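Local coordinates for DNA mismatch repair protein MutL (Aquifex aeolicus, PDB 6LZI) that probably hydrolyses ATP through a Bergerat-fold ATPase domain, caught here with ADP and magnesium, and serves in DNA mismatch repair, at residues N26-K31 and P175-T180; K114-E117 and N122-G125; A222-N227 and G300-I305. All coordinates share one frame; numbering follows the deposited sequence.

Contact 1: N26-K31 and P175-T180. With MG (magnesium ion), chain B; ADP (adenosine-5'-diphosphate), chain H.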
# COMPACT_ATOMS: atom_id res chain seq x y z
N ASN A 26 3.41 2.78 7.35
CA ASN A 26 4.35 3.53 8.16
C ASN A 26 5.00 4.63 7.32
O ASN A 26 5.18 5.76 7.80
CB ASN A 26 5.42 2.59 8.73
CG ASN A 26 4.89 1.81 9.90
OD1 ASN A 26 3.86 2.19 10.45
ND2 ASN A 26 5.56 0.78 10.31
N SER A 27 5.25 4.33 6.06
CA SER A 27 5.83 5.38 5.20
C SER A 27 4.89 6.54 5.05
O SER A 27 5.31 7.69 5.04
CB SER A 27 6.11 4.84 3.83
OG SER A 27 7.09 3.79 4.00
N LEU A 28 3.62 6.22 4.76
CA LEU A 28 2.63 7.30 4.57
C LEU A 28 2.38 8.06 5.88
O LEU A 28 2.12 9.28 5.86
CB LEU A 28 1.33 6.72 4.08
CG LEU A 28 1.46 6.01 2.73
CD1 LEU A 28 0.16 5.30 2.34
CD2 LEU A 28 1.75 7.06 1.63
N ASP A 29 2.35 7.34 7.01
CA ASP A 29 2.28 7.98 8.31
C ASP A 29 3.41 8.98 8.49
O ASP A 29 3.22 10.03 9.11
CB ASP A 29 2.33 6.97 9.46
CG ASP A 29 1.06 6.11 9.61
OD1 ASP A 29 -0.01 6.39 9.01
OD2 ASP A 29 1.21 5.10 10.34
N ALA A 30 4.60 8.68 7.95
CA ALA A 30 5.75 9.55 8.04
C ALA A 30 5.85 10.55 6.89
O ALA A 30 6.91 11.16 6.69
CB ALA A 30 7.03 8.73 8.11
N LYS A 31 4.72 10.79 6.20
CA LYS A 31 4.49 11.77 5.13
C LYS A 31 5.51 11.64 4.02
O LYS A 31 6.02 12.63 3.48
CB LYS A 31 4.40 13.22 5.62
CG LYS A 31 5.05 13.62 6.92
CD LYS A 31 4.61 15.05 7.29
CE LYS A 31 5.72 15.91 7.90
NZ LYS A 31 6.95 16.08 7.04
N PRO A 175 -2.94 10.06 -4.29
CA PRO A 175 -2.50 10.45 -5.62
C PRO A 175 -1.34 11.41 -5.56
O PRO A 175 -0.67 11.54 -6.56
CB PRO A 175 -3.76 11.08 -6.26
CG PRO A 175 -4.48 11.58 -5.14
CD PRO A 175 -4.33 10.54 -4.05
N GLU A 176 -1.09 12.06 -4.41
CA GLU A 176 0.02 12.99 -4.24
C GLU A 176 1.34 12.23 -4.01
O GLU A 176 2.41 12.85 -3.98
CB GLU A 176 -0.30 13.93 -3.09
CG GLU A 176 -0.22 13.28 -1.68
CD GLU A 176 -1.46 12.50 -1.18
OE1 GLU A 176 -2.43 12.20 -1.93
OE2 GLU A 176 -1.45 12.17 0.04
N VAL A 177 1.28 10.90 -3.92
CA VAL A 177 2.43 10.08 -3.55
C VAL A 177 2.88 9.28 -4.75
O VAL A 177 2.07 8.73 -5.48
CB VAL A 177 2.10 9.14 -2.38
CG1 VAL A 177 3.32 8.22 -1.99
CG2 VAL A 177 1.75 10.05 -1.18
N GLU A 178 4.19 9.20 -4.95
CA GLU A 178 4.70 8.33 -5.98
C GLU A 178 4.86 6.93 -5.42
O GLU A 178 5.30 6.76 -4.29
CB GLU A 178 6.04 8.88 -6.51
CG GLU A 178 6.71 7.97 -7.55
CD GLU A 178 7.93 8.66 -8.10
OE1 GLU A 178 8.84 7.97 -8.57
OE2 GLU A 178 7.96 9.90 -8.06
N PHE A 179 4.50 5.93 -6.22
CA PHE A 179 4.69 4.55 -5.83
C PHE A 179 5.44 3.82 -6.93
O PHE A 179 5.10 3.92 -8.10
CB PHE A 179 3.33 3.83 -5.62
CG PHE A 179 2.60 4.32 -4.45
CD1 PHE A 179 2.78 3.75 -3.20
CD2 PHE A 179 1.65 5.36 -4.59
CE1 PHE A 179 2.10 4.21 -2.11
CE2 PHE A 179 1.01 5.85 -3.49
CZ PHE A 179 1.24 5.28 -2.28
N THR A 180 6.38 3.00 -6.52
CA THR A 180 7.03 2.09 -7.43
C THR A 180 7.00 0.71 -6.81
O THR A 180 7.18 0.58 -5.59
CB THR A 180 8.48 2.53 -7.69
OG1 THR A 180 8.46 3.88 -8.18
CG2 THR A 180 9.07 1.68 -8.74
MG MG B . 2.69 1.24 11.81
PB ADP H . 2.68 2.19 14.74
O1B ADP H . 2.93 2.61 13.33
O2B ADP H . 3.01 3.31 15.76
O3B ADP H . 1.26 1.69 14.94
PA ADP H . 4.85 0.44 14.08
O1A ADP H . 5.45 -0.75 14.77
O2A ADP H . 4.34 0.18 12.70
O3A ADP H . 3.65 0.97 15.09
O5' ADP H . 5.96 1.59 13.87
C5' ADP H . 6.42 2.06 15.15
C4' ADP H . 6.91 3.50 15.04
O4' ADP H . 8.08 3.52 14.25
C3' ADP H . 5.97 4.50 14.40
O3' ADP H . 5.14 5.10 15.43
C2' ADP H . 6.93 5.54 13.86
O2' ADP H . 7.24 6.38 15.02
C1' ADP H . 8.16 4.74 13.54
N9 ADP H . 8.25 4.38 12.13
C8 ADP H . 8.04 3.15 11.57
N7 ADP H . 8.24 3.19 10.22
C5 ADP H . 8.56 4.49 9.96
C6 ADP H . 8.88 5.19 8.71
N6 ADP H . 8.86 4.52 7.53
N1 ADP H . 9.16 6.52 8.80
C2 ADP H . 9.13 7.16 10.04
N3 ADP H . 8.87 6.57 11.21
C4 ADP H . 8.60 5.24 11.19
O HOH W 1 1.12 2.33 11.09
O HOH W 2 2.61 -0.37 10.30
O HOH W 3 1.36 0.02 13.06
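Leu28 reaches out from the last turn of its helix to the 175-180 segment, where its CD2 methyl meets Val177 and Phe179. CD2 lies 4.1 Å from Val177 CG2, with Val177 CG1 at much the same distance, so one methyl of the leucine sits against both branches of the valine. The same Leu28 CD2 comes obliquely upon the Phe179 ring, 4.3 Å from CZ. The leucine CG lies anti to the carbonyl carbon (chi1 -61°); CD1 continues the extended chain, and it is the other branch, CD2, that turns to Val177 and Phe179.

The other side of the helix serves the nucleotide. Asn26 OD1 binds the magnesium ion at 2.0 Å, and ADP O1B, ADP O2A and three waters complete six ligands. Asn26 ND2 also donates to ADP O2A at 2.7 Å, so the amide grips metal and alpha-phosphate together, which fixes its rotation. Water 1, a metal ligand, donates to Asp29 OD2 at 2.9 Å, placing the aspartate in the second shell. Ala30 CB lies close to the adenine, while Ser27 OG is hydrogen-bonded to Asp51, which also bonds to ADP. Just beyond, a Schellman motif with Lys31 in positive phi closes the helix, Lys31 N bonding to Leu28 O.

In the Bergerat fold such a helix supplies the metal-binding asparagine. Here helix 16-29 has ADP on one flank and strand 178-183 on another; Val177 and Phe179 also touch Val35 of strand 34-40, and Tyr170 of helix 156-173 packs on both Leu28 and Phe179.

Contact 2: K114-E117 and N122-G125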
# COMPACT_ATOMS: atom_id res chain seq x y z
N LYS A 114 21.00 5.48 10.76
CA LYS A 114 21.31 4.40 11.66
C LYS A 114 20.54 3.15 11.23
O LYS A 114 19.36 3.22 10.82
CB LYS A 114 20.98 4.82 13.13
CG LYS A 114 20.99 3.67 14.14
CD LYS A 114 20.93 4.11 15.57
CE LYS A 114 21.81 5.32 15.83
NZ LYS A 114 23.30 5.21 15.65
N GLU A 115 21.15 2.00 11.42
CA GLU A 115 20.56 0.75 10.96
C GLU A 115 20.51 -0.24 12.11
O GLU A 115 21.47 -0.38 12.85
CB GLU A 115 21.40 0.19 9.81
CG GLU A 115 20.93 -1.21 9.46
CD GLU A 115 21.67 -1.79 8.33
OE1 GLU A 115 21.64 -1.19 7.26
OE2 GLU A 115 22.30 -2.84 8.51
N ILE A 116 19.37 -0.90 12.30
CA ILE A 116 19.25 -1.93 13.33
C ILE A 116 18.94 -3.24 12.64
O ILE A 116 18.24 -3.29 11.62
CB ILE A 116 18.15 -1.57 14.35
CG1 ILE A 116 18.08 -2.62 15.46
CG2 ILE A 116 16.78 -1.44 13.70
CD1 ILE A 116 17.63 -2.07 16.81
N GLU A 117 19.53 -4.30 13.13
CA GLU A 117 19.36 -5.60 12.52
C GLU A 117 18.82 -6.58 13.57
O GLU A 117 19.24 -6.56 14.74
CB GLU A 117 20.68 -6.13 11.91
CG GLU A 117 20.48 -7.50 11.28
CD GLU A 117 21.73 -8.01 10.54
OE1 GLU A 117 22.81 -7.49 10.82
OE2 GLU A 117 21.61 -8.91 9.69
N ASN A 122 15.45 -11.13 18.06
CA ASN A 122 16.72 -10.93 18.77
C ASN A 122 17.59 -9.91 18.06
O ASN A 122 18.03 -10.14 16.92
CB ASN A 122 17.44 -12.26 18.90
CG ASN A 122 16.56 -13.32 19.56
OD1 ASN A 122 15.89 -13.05 20.57
ND2 ASN A 122 16.54 -14.51 18.97
N ILE A 123 17.90 -8.81 18.75
CA ILE A 123 18.70 -7.73 18.16
C ILE A 123 20.12 -8.24 17.95
O ILE A 123 20.71 -8.84 18.85
CB ILE A 123 18.69 -6.49 19.07
CG1 ILE A 123 17.25 -6.04 19.38
CG2 ILE A 123 19.50 -5.35 18.43
CD1 ILE A 123 17.16 -5.03 20.53
N LEU A 124 20.66 -8.01 16.76
CA LEU A 124 21.98 -8.46 16.38
C LEU A 124 23.01 -7.34 16.37
O LEU A 124 24.22 -7.61 16.47
CB LEU A 124 21.96 -9.11 15.01
CG LEU A 124 21.20 -10.43 14.87
CD1 LEU A 124 21.53 -10.93 13.46
CD2 LEU A 124 21.63 -11.44 15.91
N GLY A 125 22.57 -6.10 16.29
CA GLY A 125 23.48 -4.97 16.31
C GLY A 125 22.84 -3.78 15.62
O GLY A 125 21.79 -3.88 15.01
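A beta hairpin at the edge of the large ATPase-domain sheet brings Glu117 opposite Gly125 as an antiparallel hydrogen-bonded pair. Glu117 N donates to Gly125 O at 3.0 Å, almost in line with the carbonyl bond. The companion bond is shifted by one residue: Leu124 N, rather than Gly125 N, donates a hydrogen bond to Glu117 O at 2.9 Å. It is nearly straight at the hydrogen, 175°, though the donor stands 31° from the carbonyl plane. Leu124 has helix-like backbone angles, and with Gly125 it faces the single residue Glu117: a classic beta bulge, at which the second strand bends sharply and the short segments run far from strictly antiparallel.

Side chains meet on both faces. On one, Ile116 CD1 touches Ile123 CG2 at 4.1 Å, with Ile116 also resting on Val61 and Leu103. On the other, the extended Glu117 chain, its CG anti to the backbone N (chi1 180°), passes across Leu124, whose CD1 lies 4.1 Å from Glu117 CD. The carboxylates of Glu117 and Glu115 both form salt bridges with Arg127, and Glu115 has a second arginine in Arg104, which would probably stabilise its negative charge.

Within this chain strand 122-129 is an outermost strand, joined to the sheet through strand 113-119. The arrangement is that of an edge hairpin carrying a classic beta bulge at Leu124-Gly125, closing one margin of a Bergerat-fold sheet.

Contact 3: A222-N227 and G300-I305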
# COMPACT_ATOMS: atom_id res chain seq x y z
N ALA A 222 -17.25 9.07 -8.11
CA ALA A 222 -16.82 7.86 -8.79
C ALA A 222 -16.12 8.16 -10.11
O ALA A 222 -16.29 9.24 -10.72
CB ALA A 222 -17.98 6.90 -9.05
N PHE A 223 -15.37 7.17 -10.58
CA PHE A 223 -14.78 7.17 -11.91
C PHE A 223 -15.21 5.88 -12.56
O PHE A 223 -14.95 4.81 -11.99
CB PHE A 223 -13.24 7.25 -11.83
CG PHE A 223 -12.77 8.46 -11.07
CD1 PHE A 223 -12.70 8.43 -9.66
CD2 PHE A 223 -12.52 9.65 -11.73
CE1 PHE A 223 -12.34 9.59 -8.93
CE2 PHE A 223 -12.18 10.78 -11.04
CZ PHE A 223 -12.10 10.76 -9.62
N VAL A 224 -15.87 5.98 -13.72
CA VAL A 224 -16.48 4.82 -14.36
C VAL A 224 -15.91 4.66 -15.76
O VAL A 224 -15.69 5.65 -16.47
CB VAL A 224 -18.03 4.94 -14.41
CG1 VAL A 224 -18.56 5.05 -13.00
CG2 VAL A 224 -18.43 6.14 -15.20
N SER A 225 -15.68 3.42 -16.18
CA SER A 225 -15.31 3.15 -17.57
C SER A 225 -16.05 1.90 -18.00
O SER A 225 -15.91 0.86 -17.34
CB SER A 225 -13.81 2.94 -17.72
OG SER A 225 -13.47 2.68 -19.07
N ARG A 226 -16.78 2.00 -19.10
CA ARG A 226 -17.86 1.04 -19.29
C ARG A 226 -17.50 -0.23 -20.03
O ARG A 226 -18.20 -1.24 -19.86
CB ARG A 226 -19.04 1.68 -20.02
CG ARG A 226 -19.85 2.46 -19.05
CD ARG A 226 -21.23 2.73 -19.55
NE ARG A 226 -22.04 3.06 -18.40
CZ ARG A 226 -22.82 2.19 -17.76
NH1 ARG A 226 -22.88 0.91 -18.15
NH2 ARG A 226 -23.52 2.59 -16.72
N ASN A 227 -16.48 -0.25 -20.87
CA ASN A 227 -16.46 -1.47 -21.67
C ASN A 227 -15.68 -2.59 -20.97
O ASN A 227 -16.30 -3.45 -20.34
CB ASN A 227 -16.00 -1.14 -23.08
CG ASN A 227 -17.14 -0.55 -23.91
OD1 ASN A 227 -18.24 -1.11 -23.94
ND2 ASN A 227 -16.89 0.59 -24.56
N GLY A 300 -26.85 7.48 -12.61
CA GLY A 300 -27.61 8.01 -13.72
C GLY A 300 -26.97 9.26 -14.28
O GLY A 300 -27.51 9.83 -15.23
N LYS A 301 -25.81 9.65 -13.74
CA LYS A 301 -25.26 10.96 -13.99
C LYS A 301 -24.24 10.99 -15.12
O LYS A 301 -23.67 12.05 -15.37
CB LYS A 301 -24.62 11.52 -12.71
CG LYS A 301 -25.51 12.21 -11.67
CD LYS A 301 -26.97 12.03 -11.91
CE LYS A 301 -27.52 13.23 -12.74
NZ LYS A 301 -28.84 12.99 -13.40
N GLU A 302 -24.00 9.87 -15.80
CA GLU A 302 -23.10 9.90 -16.96
C GLU A 302 -23.62 10.81 -18.07
O GLU A 302 -24.82 10.92 -18.33
CB GLU A 302 -22.88 8.51 -17.53
CG GLU A 302 -22.17 7.57 -16.61
CD GLU A 302 -22.33 6.15 -17.08
OE1 GLU A 302 -21.36 5.61 -17.66
OE2 GLU A 302 -23.45 5.61 -16.91
N LYS A 303 -22.68 11.44 -18.75
CA LYS A 303 -23.05 12.37 -19.81
C LYS A 303 -23.66 11.61 -20.99
O LYS A 303 -23.34 10.44 -21.22
CB LYS A 303 -21.82 13.15 -20.26
N PRO A 304 -24.56 12.25 -21.72
CA PRO A 304 -25.21 11.56 -22.85
C PRO A 304 -24.26 10.93 -23.87
O PRO A 304 -24.42 9.74 -24.17
CB PRO A 304 -26.07 12.67 -23.45
CG PRO A 304 -26.43 13.52 -22.26
CD PRO A 304 -25.24 13.49 -21.34
N ILE A 305 -23.28 11.69 -24.36
CA ILE A 305 -22.49 11.44 -25.60
C ILE A 305 -23.25 11.93 -26.84
O ILE A 305 -22.74 12.76 -27.61
CB ILE A 305 -22.07 9.96 -25.81
CG1 ILE A 305 -20.64 9.88 -26.37
CG2 ILE A 305 -23.00 9.27 -26.81
CD1 ILE A 305 -19.63 10.68 -25.61
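Glu302 meets Arg226 in a salt bridge that joins the last modelled residues of this fragment to the end of strand 219-225. Leading into it, Gly300 and Lys301 carry the chain on from helix 292-298 without regular structure. At Glu302 the side chain turns toward the strand, CG lying anti to the carbonyl carbon (chi1 -65°) and the rest extended, which delivers the carboxylate to the guanidinium edge. The grip is side-on. Arg226 NE donates to Glu302 OE1 at 2.7 Å, lying on the syn lone pair of that oxygen, and Arg226 NH2 donates to Glu302 OE2 at 3.0 Å.

Both oxygens lie near the guanidinium plane, yet the two flat groups are turned 31° from each other, and NH2 meets OE2 on its syn side but 25° out of the carboxylate plane. A further bond from Arg226 NE to Glu302 OE2, at 3.3 Å, is weak. Next to the carboxylate, Val224 CG2 approaches Glu302 OE1 to 3.9 Å, so an apolar methyl flanks the acid, whose chain also touches Leu211 of strand 209-213. One residue on, Lys303 N is hydrogen-bonded to the side chain of Glu209, adding a second tie to that same strand.

Strands 209-213 and 219-225 are neighbours in the five-stranded sheet of the second domain. That sheet, with its helices, is consistent with the S5-like fold that follows the ATPase domain in MutL proteins.

Overall arrangement
From the N terminus, helix 16-29 opens the loop that contact 1 closes 144 residues later, bringing the nucleotide-binding helix against the start of strand 178-183. Contact 2 is nested inside that loop as a short hairpin. Both reach the same eight-stranded sheet: contact 2 at one outermost strand, 122-129, contact 1 toward the other end, with centres about 25 Å apart. Contact 3 opens only after contact 1 has closed, and joins strand 219-225 of the second sheet to the last modelled residues, after helix 292-298. No loops cross. Contacts 2 and 3 lie on opposite sides of the chain's centre, about 53 Å apart between centres, with contact 1 nearer that centre.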